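Side-chain contacts in rhodopsin (Todarodes pacificus, PDB 2Z73), which absorbs light through a bound retinal and, on its isomerization from 11-cis to all-trans, activates G-proteins that signal to phospholipase C in squid vision: residues A296-L299 against P300-F303; D27-D31 against A32-S36; G38-I41 against G42-I46; L91-I94 against S95-K99. All coordinates share one frame; numbering follows the deposited sequence.

Overall arrangement
All four contacts are local and lie on the extracellular half of a seven-helix receptor; each joins residues a few positions apart, along a helix or at its start. Contacts 2 and 3 follow one another on helix 31-61; contact 4 lies on helix 91-97 and contact 1 on helix 294-306. Contact 2 is a surface contact, where an amide, a phenol and a water share polar bonds at a helix start. The other three are partly buried and rely more on sulfur, aromatic and aliphatic groups. Met302 of contact 1 packs on Phe40 of contact 3 and Met92 of contact 4, while the salt bridge of Asp31 with Lys99 ties contact 2 to contact 4.

Contact 1. Residues A296-L299 against P300-F303; sequences AAQL and PVMF
With chi1 of -150° and a bend at chi2, Gln298 carries its amide alongside Val301 and toward Met302, whose chain, bent in turn at chi2 and chi3, brings its sulfur to meet it. The amide nitrogen Gln298 NE2 lies 3.3 Å from Val301 CG1, the two side chains running the same way, and 3.7 Å from Met302 SD, where the side chains cross at a slant. Neither approach satisfies the amide: OE1 accepts from Val182 N and NE2 donates to Asn185 OD1, so both ends are pinned to the extracellular loop while the flank rests on its helical neighbours. Glutamine suits this buried place because one flat group can both donate and accept.

Pro300 brings no N-H, so the helix kinks here and the Pro300 ring takes the place of an N-H in front of Ala296 O, with Pro300 CG 3.0 Å from that oxygen. Beyond the proline the pattern resumes, as Val301 N donates to Ala297 O over 3.1 Å; the bond from Phe303 N to Leu299 O is long and weak.

Val301 also belongs to the retinal pocket and touches the chromophore. The Gln298 amide thus divides its surroundings: its polar atoms are spent on the loop, and toward Val301 and Met302 it meets carbon and sulfur.

Contact 2. Residues D27-D31 against A32-S36; sequences DQVPD and AVYYS
An extended backbone through Gln28, Val29 and Pro30 turns helical at Asp31, with Pro30 as the N-cap; Val33 N donates to Pro30 O, and Tyr35 N to Asp31 O at 2.9 Å. Proline fits this position, since its own lack of an N-H costs nothing before the first turn.

Tyr34 reaches back beside the incoming chain. Gln28 stretches out with CG anti to N (chi1 180°) and donates from NE2 to Tyr34 OH at 3.0 Å, a bond lying in the plane of the amide, which stands nearly perpendicular to the ring. The phenol oxygen is also 2.8 Å from a water that accepts from Val29 N, so the hydroxyl is tied to both the side chain and the backbone of the loop. Val29 CG2 lies over one face of the ring, 3.7 Å from the Tyr34 centroid, in a CH-pi contact.

Farther round, Pro30 CD packs 3.6 Å from Val33 CG2. The Tyr35 ring lies alongside Asp31, with Asp31 O over one face and Asp31 CB 3.6 Å from Tyr35 CE1. On the next turn Ser36 OG donates to Ala32 O over 2.7 Å, and Ser36 N reaches that oxygen from the opposite face.

The carboxylate of Asp31 forms a salt bridge with Lys99, just beyond helix 91-97, while Tyr295 of helix 294-306 packs against Val29, Pro30 and Val33; the contact thus joins the extracellular ends of three helices.

Contact 3. Residues G38-I41 against G42-I46; sequences GIFI and GICGI
Gly42 N donates to Gly38 O over 2.9 Å, pairing two glycines one turn apart. With no side chain at either position, the backbone can come close to Thr93 of helix 91-97, whose OG1 makes a weak hydrogen bond to Gly38 O.

Ile43 comes next, its N bonded to Ile39 O at 3.0 Å. The two isoleucines run side by side in the same direction, CG2 of Ile39 meeting CD1 of Ile43 at 4.1 Å; branched aliphatic chains suit this surface stripe of the first transmembrane helix, which may face lipid in the rhodopsin-type seven-helix bundle.

Cys44 turns toward the previous turn. Its SG sits oblique to the Phe40 ring, 4.4 Å from the centroid and 3.8 Å from CE2. In this sulfur-aromatic contact Phe40 CG, anti to N (chi1 -178°), sends the ring outward and somewhat down the helix, so that CE2 comes near SG. Cys44 CB also lies 4.1 Å from Ile41 CD1. A small, polarisable side chain can touch both, and Ala306 of helix 294-306 packs against it as Met302 does against Phe40.

Gly45 donates from its N to Ile41 O at 3.0 Å; a CB here would be crowded by Gly42 O.

Contact 4. Residues L91-I94 against S95-K99; sequences LMTI and SCFLK
Among the hydrogen bonds, the side chain of Ser95 turns back a full turn: with OG beside its own N and anti to the carbonyl carbon (chi1 -81°), the hydroxyl donates to Leu91 O over 2.8 Å, nearly in line with that C=O. A small hydroxyl suits this buried site because it can bond back to its own helix; it also has a weak bond with Lys100 O. Backbone bonds follow from Cys96 N to Met92 O, at 2.8 Å, and from Phe97 N to Thr93 O, at 3.2 Å.

Leu98 N reaches back to Ile94 O weakly, as the helix comes to its end. Lys99, with its positive phi of 59°, finishes it in a Schellman motif on the extracellular side of the second transmembrane helix.

Around the Phe97 ring the partner is Thr93, whose side chain lies alongside it. Thr93 O stands over one face of the ring, 3.3 Å above its plane, and Thr93 CG2 touches Phe97 CE2 at 3.3 Å. The other branch of the threonine, OG1, makes a weak bond to Gly88 O.

Apolar and sulfur groups fill two other flanks. Met92, fully extended, brings CE to 4.2 Å from Cys96 SG on the buried flank, where Leu37 also packs on the cysteine. Ile94 CG2 meets Leu98 CD1 at 4.1 Å, their chains pointing the same way.

Contact 1. Residues A296-L299 against P300-F303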
ATOM      1  N   ALA A 296       6.049  -2.216  22.600  1.00 51.13           N
ATOM      2  CA  ALA A 296       5.411  -0.971  22.188  1.00 50.66           C
ATOM      3  C   ALA A 296       5.750  -0.667  20.740  1.00 49.69           C
ATOM      4  O   ALA A 296       4.918  -0.157  19.979  1.00 47.33           O
ATOM      5  CB  ALA A 296       5.868   0.180  23.082  1.00 52.71           C
ATOM      6  N   ALA A 297       6.987  -0.980  20.365  1.00 48.73           N
ATOM      7  CA  ALA A 297       7.443  -0.744  19.006  1.00 45.18           C
ATOM      8  C   ALA A 297       7.234  -1.994  18.152  1.00 45.88           C
ATOM      9  O   ALA A 297       6.589  -1.935  17.102  1.00 45.87           O
ATOM     10  CB  ALA A 297       8.912  -0.332  19.016  1.00 42.31           C
ATOM     11  N   GLN A 298       7.741  -3.132  18.613  1.00 45.86           N
ATOM     12  CA  GLN A 298       7.613  -4.366  17.847  1.00 46.91           C
ATOM     13  C   GLN A 298       6.208  -4.726  17.334  1.00 46.78           C
ATOM     14  O   GLN A 298       5.982  -4.748  16.133  1.00 45.96           O
ATOM     15  CB  GLN A 298       8.175  -5.545  18.643  1.00 46.56           C
ATOM     16  CG  GLN A 298       8.736  -6.646  17.745  1.00 50.65           C
ATOM     17  CD  GLN A 298       9.847  -6.131  16.842  1.00 52.40           C
ATOM     18  OE1 GLN A 298      10.912  -5.738  17.325  1.00 50.50           O
ATOM     19  NE2 GLN A 298       9.600  -6.122  15.526  1.00 49.68           N
ATOM     20  N   LEU A 299       5.274  -5.012  18.240  1.00 49.56           N
ATOM     21  CA  LEU A 299       3.918  -5.392  17.851  1.00 49.42           C
ATOM     22  C   LEU A 299       3.259  -4.468  16.829  1.00 48.40           C
ATOM     23  O   LEU A 299       2.574  -4.935  15.922  1.00 48.00           O
ATOM     24  CB  LEU A 299       3.028  -5.527  19.088  1.00 52.47           C
ATOM     25  CG  LEU A 299       2.954  -6.929  19.697  1.00 55.64           C
ATOM     26  CD1 LEU A 299       4.344  -7.446  20.038  1.00 54.35           C
ATOM     27  CD2 LEU A 299       2.081  -6.886  20.939  1.00 55.65           C
ATOM     28  N   PRO A 300       3.436  -3.146  16.975  1.00 46.18           N
ATOM     29  CA  PRO A 300       2.824  -2.239  16.005  1.00 43.88           C
ATOM     30  C   PRO A 300       3.562  -2.219  14.664  1.00 42.12           C
ATOM     31  O   PRO A 300       2.971  -1.871  13.636  1.00 43.48           O
ATOM     32  CB  PRO A 300       2.877  -0.892  16.711  1.00 44.13           C
ATOM     33  CG  PRO A 300       2.766  -1.276  18.136  1.00 44.81           C
ATOM     34  CD  PRO A 300       3.733  -2.425  18.221  1.00 46.15           C
ATOM     35  N   VAL A 301       4.844  -2.583  14.660  1.00 40.28           N
ATOM     36  CA  VAL A 301       5.592  -2.607  13.398  1.00 42.67           C
ATOM     37  C   VAL A 301       5.197  -3.843  12.592  1.00 40.69           C
ATOM     38  O   VAL A 301       5.137  -3.795  11.371  1.00 39.23           O
ATOM     39  CB  VAL A 301       7.141  -2.604  13.606  1.00 41.16           C
ATOM     40  CG1 VAL A 301       7.624  -3.991  13.969  1.00 44.15           C
ATOM     41  CG2 VAL A 301       7.843  -2.123  12.336  1.00 38.92           C
ATOM     42  N   MET A 302       4.923  -4.946  13.275  1.00 42.05           N
ATOM     43  CA  MET A 302       4.498  -6.166  12.591  1.00 47.71           C
ATOM     44  C   MET A 302       3.177  -5.885  11.865  1.00 50.47           C
ATOM     45  O   MET A 302       2.995  -6.239  10.700  1.00 51.33           O
ATOM     46  CB  MET A 302       4.293  -7.305  13.599  1.00 47.05           C
ATOM     47  CG  MET A 302       5.525  -7.624  14.412  1.00 50.09           C
ATOM     48  SD  MET A 302       6.994  -7.689  13.357  1.00 53.62           S
ATOM     49  CE  MET A 302       7.246  -9.463  13.277  1.00 55.21           C
ATOM     50  N   PHE A 303       2.260  -5.241  12.574  1.00 54.06           N
ATOM     51  CA  PHE A 303       0.968  -4.886  12.008  1.00 55.31           C
ATOM     52  C   PHE A 303       1.223  -4.051  10.761  1.00 52.58           C
ATOM     53  O   PHE A 303       0.597  -4.263   9.723  1.00 51.95           O
ATOM     54  CB  PHE A 303       0.158  -4.077  13.028  1.00 61.00           C
ATOM     55  CG  PHE A 303      -1.288  -3.920  12.670  1.00 64.29           C
ATOM     56  CD1 PHE A 303      -2.131  -5.024  12.647  1.00 65.39           C
ATOM     57  CD2 PHE A 303      -1.809  -2.667  12.343  1.00 66.76           C
ATOM     58  CE1 PHE A 303      -3.481  -4.890  12.299  1.00 69.29           C
ATOM     59  CE2 PHE A 303      -3.157  -2.514  11.994  1.00 68.88           C
ATOM     60  CZ  PHE A 303      -3.995  -3.632  11.971  1.00 68.06           C
TER

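Contact 2. Residues D27-D31 against A32-S36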
ATOM      1  N   ASP A  27      15.029  -6.128  29.175  1.00 52.11           N
ATOM      2  CA  ASP A  27      15.344  -7.533  29.328  1.00 52.71           C
ATOM      3  C   ASP A  27      15.008  -8.155  27.994  1.00 53.48           C
ATOM      4  O   ASP A  27      14.222  -7.605  27.223  1.00 54.76           O
ATOM      5  CB  ASP A  27      14.486  -8.192  30.409  1.00 53.37           C
ATOM      6  CG  ASP A  27      14.879  -7.778  31.812  1.00 56.26           C
ATOM      7  OD1 ASP A  27      16.079  -7.533  32.064  1.00 58.38           O
ATOM      8  OD2 ASP A  27      13.985  -7.721  32.675  1.00 60.13           O
ATOM      9  N   GLN A  28      15.593  -9.309  27.716  1.00 53.99           N
ATOM     10  CA  GLN A  28      15.332  -9.968  26.455  1.00 51.84           C
ATOM     11  C   GLN A  28      14.020 -10.724  26.488  1.00 51.98           C
ATOM     12  O   GLN A  28      13.803 -11.567  27.359  1.00 52.63           O
ATOM     13  CB  GLN A  28      16.468 -10.919  26.121  1.00 50.05           C
ATOM     14  CG  GLN A  28      16.259 -11.646  24.827  1.00 53.89           C
ATOM     15  CD  GLN A  28      17.470 -12.443  24.438  1.00 55.91           C
ATOM     16  OE1 GLN A  28      18.071 -13.116  25.271  1.00 50.90           O
ATOM     17  NE2 GLN A  28      17.836 -12.379  23.164  1.00 55.99           N
ATOM     18  N   VAL A  29      13.147 -10.416  25.532  1.00 51.08           N
ATOM     19  CA  VAL A  29      11.853 -11.070  25.425  1.00 50.64           C
ATOM     20  C   VAL A  29      12.071 -12.573  25.324  1.00 53.84           C
ATOM     21  O   VAL A  29      13.130 -13.026  24.915  1.00 57.85           O
ATOM     22  CB  VAL A  29      11.081 -10.570  24.185  1.00 50.94           C
ATOM     23  CG1 VAL A  29      10.917  -9.056  24.263  1.00 48.20           C
ATOM     24  CG2 VAL A  29      11.814 -10.977  22.898  1.00 49.25           C
ATOM     25  N   PRO A  30      11.063 -13.367  25.700  1.00 56.05           N
ATOM     26  CA  PRO A  30      11.129 -14.830  25.667  1.00 56.28           C
ATOM     27  C   PRO A  30      11.346 -15.426  24.273  1.00 56.91           C
ATOM     28  O   PRO A  30      10.994 -14.818  23.263  1.00 57.81           O
ATOM     29  CB  PRO A  30       9.782 -15.247  26.254  1.00 57.53           C
ATOM     30  CG  PRO A  30       9.396 -14.075  27.111  1.00 56.25           C
ATOM     31  CD  PRO A  30       9.772 -12.919  26.245  1.00 55.64           C
ATOM     32  N   ASP A  31      11.907 -16.631  24.230  1.00 55.40           N
ATOM     33  CA  ASP A  31      12.159 -17.320  22.967  1.00 55.74           C
ATOM     34  C   ASP A  31      10.891 -17.407  22.119  1.00 57.41           C
ATOM     35  O   ASP A  31      10.899 -17.093  20.928  1.00 59.64           O
ATOM     36  CB  ASP A  31      12.665 -18.736  23.225  1.00 55.07           C
ATOM     37  CG  ASP A  31      14.020 -18.763  23.892  1.00 56.41           C
ATOM     38  OD1 ASP A  31      14.573 -17.685  24.185  1.00 60.04           O
ATOM     39  OD2 ASP A  31      14.536 -19.876  24.128  1.00 57.44           O
ATOM     40  N   ALA A  32       9.804 -17.845  22.743  1.00 56.51           N
ATOM     41  CA  ALA A  32       8.541 -18.000  22.051  1.00 53.79           C
ATOM     42  C   ALA A  32       8.138 -16.742  21.309  1.00 53.80           C
ATOM     43  O   ALA A  32       7.465 -16.816  20.279  1.00 54.45           O
ATOM     44  CB  ALA A  32       7.457 -18.389  23.040  1.00 53.96           C
ATOM     45  N   VAL A  33       8.545 -15.586  21.822  1.00 52.02           N
ATOM     46  CA  VAL A  33       8.185 -14.329  21.179  1.00 51.95           C
ATOM     47  C   VAL A  33       8.990 -14.108  19.906  1.00 52.09           C
ATOM     48  O   VAL A  33       8.473 -13.591  18.910  1.00 52.83           O
ATOM     49  CB  VAL A  33       8.416 -13.129  22.114  1.00 51.59           C
ATOM     50  CG1 VAL A  33       8.062 -11.835  21.390  1.00 51.49           C
ATOM     51  CG2 VAL A  33       7.578 -13.280  23.372  1.00 49.27           C
ATOM     52  N   TYR A  34      10.261 -14.480  19.948  1.00 51.02           N
ATOM     53  CA  TYR A  34      11.123 -14.329  18.792  1.00 51.57           C
ATOM     54  C   TYR A  34      10.641 -15.263  17.703  1.00 53.02           C
ATOM     55  O   TYR A  34      10.541 -14.873  16.540  1.00 50.45           O
ATOM     56  CB  TYR A  34      12.565 -14.688  19.138  1.00 50.91           C
ATOM     57  CG  TYR A  34      13.327 -13.623  19.877  1.00 52.70           C
ATOM     58  CD1 TYR A  34      13.647 -13.778  21.228  1.00 53.29           C
ATOM     59  CD2 TYR A  34      13.791 -12.485  19.207  1.00 51.52           C
ATOM     60  CE1 TYR A  34      14.425 -12.825  21.895  1.00 55.95           C
ATOM     61  CE2 TYR A  34      14.564 -11.531  19.858  1.00 54.23           C
ATOM     62  CZ  TYR A  34      14.884 -11.705  21.201  1.00 56.13           C
ATOM     63  OH  TYR A  34      15.682 -10.782  21.833  1.00 57.46           O
ATOM     64  N   TYR A  35      10.347 -16.500  18.102  1.00 53.54           N
ATOM     65  CA  TYR A  35       9.876 -17.539  17.190  1.00 55.20           C
ATOM     66  C   TYR A  35       8.545 -17.180  16.535  1.00 52.95           C
ATOM     67  O   TYR A  35       8.348 -17.399  15.339  1.00 54.96           O
ATOM     68  CB  TYR A  35       9.764 -18.861  17.951  1.00 59.07           C
ATOM     69  CG  TYR A  35      11.098 -19.301  18.515  1.00 68.16           C
ATOM     70  CD1 TYR A  35      11.177 -20.187  19.592  1.00 70.34           C
ATOM     71  CD2 TYR A  35      12.287 -18.802  17.983  1.00 70.83           C
ATOM     72  CE1 TYR A  35      12.415 -20.556  20.125  1.00 73.44           C
ATOM     73  CE2 TYR A  35      13.520 -19.164  18.505  1.00 73.90           C
ATOM     74  CZ  TYR A  35      13.582 -20.036  19.575  1.00 74.88           C
ATOM     75  OH  TYR A  35      14.817 -20.362  20.092  1.00 76.74           O
ATOM     76  N   SER A  36       7.635 -16.621  17.317  1.00 49.42           N
ATOM     77  CA  SER A  36       6.357 -16.237  16.783  1.00 49.35           C
ATOM     78  C   SER A  36       6.569 -15.089  15.809  1.00 48.48           C
ATOM     79  O   SER A  36       5.958 -15.046  14.738  1.00 46.50           O
ATOM     80  CB  SER A  36       5.422 -15.811  17.911  1.00 48.62           C
ATOM     81  OG  SER A  36       5.224 -16.894  18.796  1.00 51.68           O
TER
HETATM   82  O   HOH W   1      14.405  -8.794  23.250  1.00 52.71           O

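Contact 3. Residues G38-I41 against G42-I46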
ATOM      1  N   GLY A  38       9.198 -14.392  13.962  1.00 50.84           N
ATOM      2  CA  GLY A  38       9.762 -14.902  12.727  1.00 50.76           C
ATOM      3  C   GLY A  38       8.723 -15.636  11.901  1.00 51.37           C
ATOM      4  O   GLY A  38       8.622 -15.437  10.693  1.00 53.43           O
ATOM      5  N   ILE A  39       7.945 -16.493  12.550  1.00 49.85           N
ATOM      6  CA  ILE A  39       6.913 -17.234  11.850  1.00 46.84           C
ATOM      7  C   ILE A  39       5.924 -16.246  11.268  1.00 45.31           C
ATOM      8  O   ILE A  39       5.492 -16.374  10.129  1.00 46.64           O
ATOM      9  CB  ILE A  39       6.177 -18.187  12.802  1.00 46.71           C
ATOM     10  CG1 ILE A  39       7.126 -19.318  13.213  1.00 47.48           C
ATOM     11  CG2 ILE A  39       4.895 -18.702  12.148  1.00 41.12           C
ATOM     12  CD1 ILE A  39       6.589 -20.225  14.297  1.00 50.81           C
ATOM     13  N   PHE A  40       5.577 -15.247  12.061  1.00 46.32           N
ATOM     14  CA  PHE A  40       4.619 -14.245  11.626  1.00 46.03           C
ATOM     15  C   PHE A  40       5.041 -13.547  10.335  1.00 45.64           C
ATOM     16  O   PHE A  40       4.348 -13.639   9.309  1.00 45.23           O
ATOM     17  CB  PHE A  40       4.415 -13.189  12.712  1.00 43.58           C
ATOM     18  CG  PHE A  40       3.409 -12.151  12.343  1.00 38.87           C
ATOM     19  CD1 PHE A  40       2.057 -12.406  12.500  1.00 35.31           C
ATOM     20  CD2 PHE A  40       3.812 -10.947  11.781  1.00 38.33           C
ATOM     21  CE1 PHE A  40       1.115 -11.474  12.099  1.00 38.79           C
ATOM     22  CE2 PHE A  40       2.882 -10.006  11.375  1.00 38.45           C
ATOM     23  CZ  PHE A  40       1.529 -10.270  11.533  1.00 40.52           C
ATOM     24  N   ILE A  41       6.173 -12.846  10.394  1.00 43.47           N
ATOM     25  CA  ILE A  41       6.665 -12.111   9.236  1.00 42.58           C
ATOM     26  C   ILE A  41       6.958 -13.024   8.041  1.00 41.19           C
ATOM     27  O   ILE A  41       6.847 -12.599   6.893  1.00 38.11           O
ATOM     28  CB  ILE A  41       7.914 -11.279   9.603  1.00 42.16           C
ATOM     29  CG1 ILE A  41       8.073 -10.130   8.611  1.00 44.56           C
ATOM     30  CG2 ILE A  41       9.146 -12.151   9.617  1.00 44.99           C
ATOM     31  CD1 ILE A  41       6.828  -9.216   8.512  1.00 40.09           C
ATOM     32  N   GLY A  42       7.318 -14.277   8.326  1.00 40.24           N
ATOM     33  CA  GLY A  42       7.587 -15.239   7.276  1.00 39.35           C
ATOM     34  C   GLY A  42       6.315 -15.523   6.501  1.00 40.47           C
ATOM     35  O   GLY A  42       6.330 -15.681   5.275  1.00 43.05           O
ATOM     36  N   ILE A  43       5.196 -15.576   7.212  1.00 41.53           N
ATOM     37  CA  ILE A  43       3.914 -15.829   6.580  1.00 42.94           C
ATOM     38  C   ILE A  43       3.438 -14.581   5.823  1.00 42.64           C
ATOM     39  O   ILE A  43       2.599 -14.674   4.930  1.00 45.32           O
ATOM     40  CB  ILE A  43       2.868 -16.293   7.633  1.00 44.48           C
ATOM     41  CG1 ILE A  43       3.282 -17.666   8.167  1.00 46.36           C
ATOM     42  CG2 ILE A  43       1.465 -16.347   7.022  1.00 44.21           C
ATOM     43  CD1 ILE A  43       2.233 -18.369   9.037  1.00 46.74           C
ATOM     44  N   CYS A  44       3.969 -13.411   6.164  1.00 42.72           N
ATOM     45  CA  CYS A  44       3.595 -12.212   5.426  1.00 43.12           C
ATOM     46  C   CYS A  44       4.395 -12.272   4.134  1.00 40.31           C
ATOM     47  O   CYS A  44       3.963 -11.787   3.089  1.00 38.72           O
ATOM     48  CB  CYS A  44       3.943 -10.934   6.205  1.00 46.94           C
ATOM     49  SG  CYS A  44       2.861 -10.592   7.624  1.00 45.95           S
ATOM     50  N   GLY A  45       5.569 -12.887   4.211  1.00 39.02           N
ATOM     51  CA  GLY A  45       6.399 -13.046   3.031  1.00 40.03           C
ATOM     52  C   GLY A  45       5.697 -13.931   2.017  1.00 39.71           C
ATOM     53  O   GLY A  45       5.577 -13.588   0.843  1.00 39.18           O
ATOM     54  N   ILE A  46       5.219 -15.079   2.478  1.00 38.64           N
ATOM     55  CA  ILE A  46       4.522 -16.008   1.596  1.00 40.76           C
ATOM     56  C   ILE A  46       3.253 -15.384   0.999  1.00 42.46           C
ATOM     57  O   ILE A  46       3.104 -15.308  -0.230  1.00 44.26           O
ATOM     58  CB  ILE A  46       4.132 -17.306   2.352  1.00 41.57           C
ATOM     59  CG1 ILE A  46       5.388 -18.077   2.750  1.00 40.50           C
ATOM     60  CG2 ILE A  46       3.235 -18.176   1.487  1.00 38.59           C
ATOM     61  CD1 ILE A  46       5.108 -19.201   3.732  1.00 41.85           C
TER

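Contact 4. Residues L91-I94 against S95-K99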
ATOM      1  N   LEU A  91      15.810 -12.115   5.828  1.00 41.95           N
ATOM      2  CA  LEU A  91      16.427 -11.130   6.711  1.00 41.05           C
ATOM      3  C   LEU A  91      15.838 -11.037   8.128  1.00 44.50           C
ATOM      4  O   LEU A  91      16.584 -11.030   9.112  1.00 44.48           O
ATOM      5  CB  LEU A  91      16.431  -9.753   6.029  1.00 40.70           C
ATOM      6  CG  LEU A  91      17.272  -9.686   4.738  1.00 39.34           C
ATOM      7  CD1 LEU A  91      17.160  -8.326   4.073  1.00 35.53           C
ATOM      8  CD2 LEU A  91      18.713  -9.996   5.064  1.00 33.48           C
ATOM      9  N   MET A  92      14.516 -10.973   8.260  1.00 44.04           N
ATOM     10  CA  MET A  92      13.950 -10.875   9.601  1.00 44.71           C
ATOM     11  C   MET A  92      13.692 -12.244  10.203  1.00 45.02           C
ATOM     12  O   MET A  92      14.164 -12.551  11.298  1.00 45.93           O
ATOM     13  CB  MET A  92      12.655 -10.060   9.608  1.00 42.81           C
ATOM     14  CG  MET A  92      12.194  -9.711  11.026  1.00 42.41           C
ATOM     15  SD  MET A  92      10.657  -8.754  11.173  1.00 41.60           S
ATOM     16  CE  MET A  92      10.500  -8.708  12.914  1.00 39.13           C
ATOM     17  N   THR A  93      12.946 -13.069   9.484  1.00 44.59           N
ATOM     18  CA  THR A  93      12.623 -14.401   9.956  1.00 43.78           C
ATOM     19  C   THR A  93      13.844 -15.142  10.483  1.00 45.94           C
ATOM     20  O   THR A  93      13.801 -15.697  11.579  1.00 49.29           O
ATOM     21  CB  THR A  93      11.959 -15.218   8.842  1.00 44.32           C
ATOM     22  OG1 THR A  93      10.807 -14.508   8.378  1.00 44.40           O
ATOM     23  CG2 THR A  93      11.537 -16.606   9.348  1.00 42.15           C
ATOM     24  N   ILE A  94      14.930 -15.155   9.713  1.00 43.49           N
ATOM     25  CA  ILE A  94      16.139 -15.848  10.144  1.00 41.54           C
ATOM     26  C   ILE A  94      16.719 -15.160  11.377  1.00 42.23           C
ATOM     27  O   ILE A  94      17.188 -15.822  12.296  1.00 41.11           O
ATOM     28  CB  ILE A  94      17.195 -15.901   9.010  1.00 41.63           C
ATOM     29  CG1 ILE A  94      16.725 -16.862   7.920  1.00 41.21           C
ATOM     30  CG2 ILE A  94      18.546 -16.363   9.541  1.00 39.28           C
ATOM     31  CD1 ILE A  94      16.513 -18.273   8.399  1.00 41.36           C
ATOM     32  N   SER A  95      16.670 -13.831  11.394  1.00 45.45           N
ATOM     33  CA  SER A  95      17.181 -13.069  12.518  1.00 43.86           C
ATOM     34  C   SER A  95      16.445 -13.434  13.791  1.00 41.28           C
ATOM     35  O   SER A  95      17.059 -13.604  14.847  1.00 37.39           O
ATOM     36  CB  SER A  95      17.044 -11.572  12.262  1.00 47.72           C
ATOM     37  OG  SER A  95      18.108 -11.120  11.455  1.00 50.35           O
ATOM     38  N   CYS A  96      15.129 -13.560  13.694  1.00 39.70           N
ATOM     39  CA  CYS A  96      14.341 -13.917  14.862  1.00 42.81           C
ATOM     40  C   CYS A  96      14.741 -15.278  15.412  1.00 43.62           C
ATOM     41  O   CYS A  96      15.130 -15.386  16.573  1.00 44.38           O
ATOM     42  CB  CYS A  96      12.848 -13.902  14.526  1.00 43.84           C
ATOM     43  SG  CYS A  96      12.161 -12.241  14.324  1.00 41.97           S
ATOM     44  N   PHE A  97      14.670 -16.317  14.583  1.00 47.04           N
ATOM     45  CA  PHE A  97      15.025 -17.664  15.036  1.00 47.09           C
ATOM     46  C   PHE A  97      16.385 -17.797  15.688  1.00 47.36           C
ATOM     47  O   PHE A  97      16.664 -18.813  16.306  1.00 47.47           O
ATOM     48  CB  PHE A  97      14.927 -18.666  13.888  1.00 46.10           C
ATOM     49  CG  PHE A  97      13.552 -18.785  13.311  1.00 48.92           C
ATOM     50  CD1 PHE A  97      12.429 -18.667  14.124  1.00 48.59           C
ATOM     51  CD2 PHE A  97      13.381 -19.019  11.955  1.00 48.67           C
ATOM     52  CE1 PHE A  97      11.148 -18.777  13.591  1.00 50.67           C
ATOM     53  CE2 PHE A  97      12.108 -19.130  11.412  1.00 51.83           C
ATOM     54  CZ  PHE A  97      10.988 -19.009  12.227  1.00 51.06           C
ATOM     55  N   LEU A  98      17.231 -16.781  15.548  1.00 48.69           N
ATOM     56  CA  LEU A  98      18.568 -16.803  16.149  1.00 49.32           C
ATOM     57  C   LEU A  98      18.619 -15.755  17.240  1.00 49.51           C
ATOM     58  O   LEU A  98      19.635 -15.588  17.926  1.00 52.29           O
ATOM     59  CB  LEU A  98      19.641 -16.481  15.105  1.00 49.86           C
ATOM     60  CG  LEU A  98      19.830 -17.481  13.969  1.00 49.50           C
ATOM     61  CD1 LEU A  98      20.778 -16.884  12.941  1.00 48.16           C
ATOM     62  CD2 LEU A  98      20.368 -18.804  14.529  1.00 51.41           C
ATOM     63  N   LYS A  99      17.516 -15.032  17.379  1.00 49.68           N
ATOM     64  CA  LYS A  99      17.413 -13.978  18.375  1.00 50.18           C
ATOM     65  C   LYS A  99      18.496 -12.932  18.151  1.00 49.31           C
ATOM     66  O   LYS A  99      19.007 -12.357  19.104  1.00 50.19           O
ATOM     67  CB  LYS A  99      17.515 -14.589  19.770  1.00 51.59           C
ATOM     68  CG  LYS A  99      16.359 -15.552  20.051  1.00 54.82           C
ATOM     69  CD  LYS A  99      16.771 -16.777  20.843  1.00 54.70           C
ATOM     70  CE  LYS A  99      17.100 -16.440  22.276  1.00 55.54           C
ATOM     71  NZ  LYS A  99      17.415 -17.677  23.039  1.00 57.55           N
TER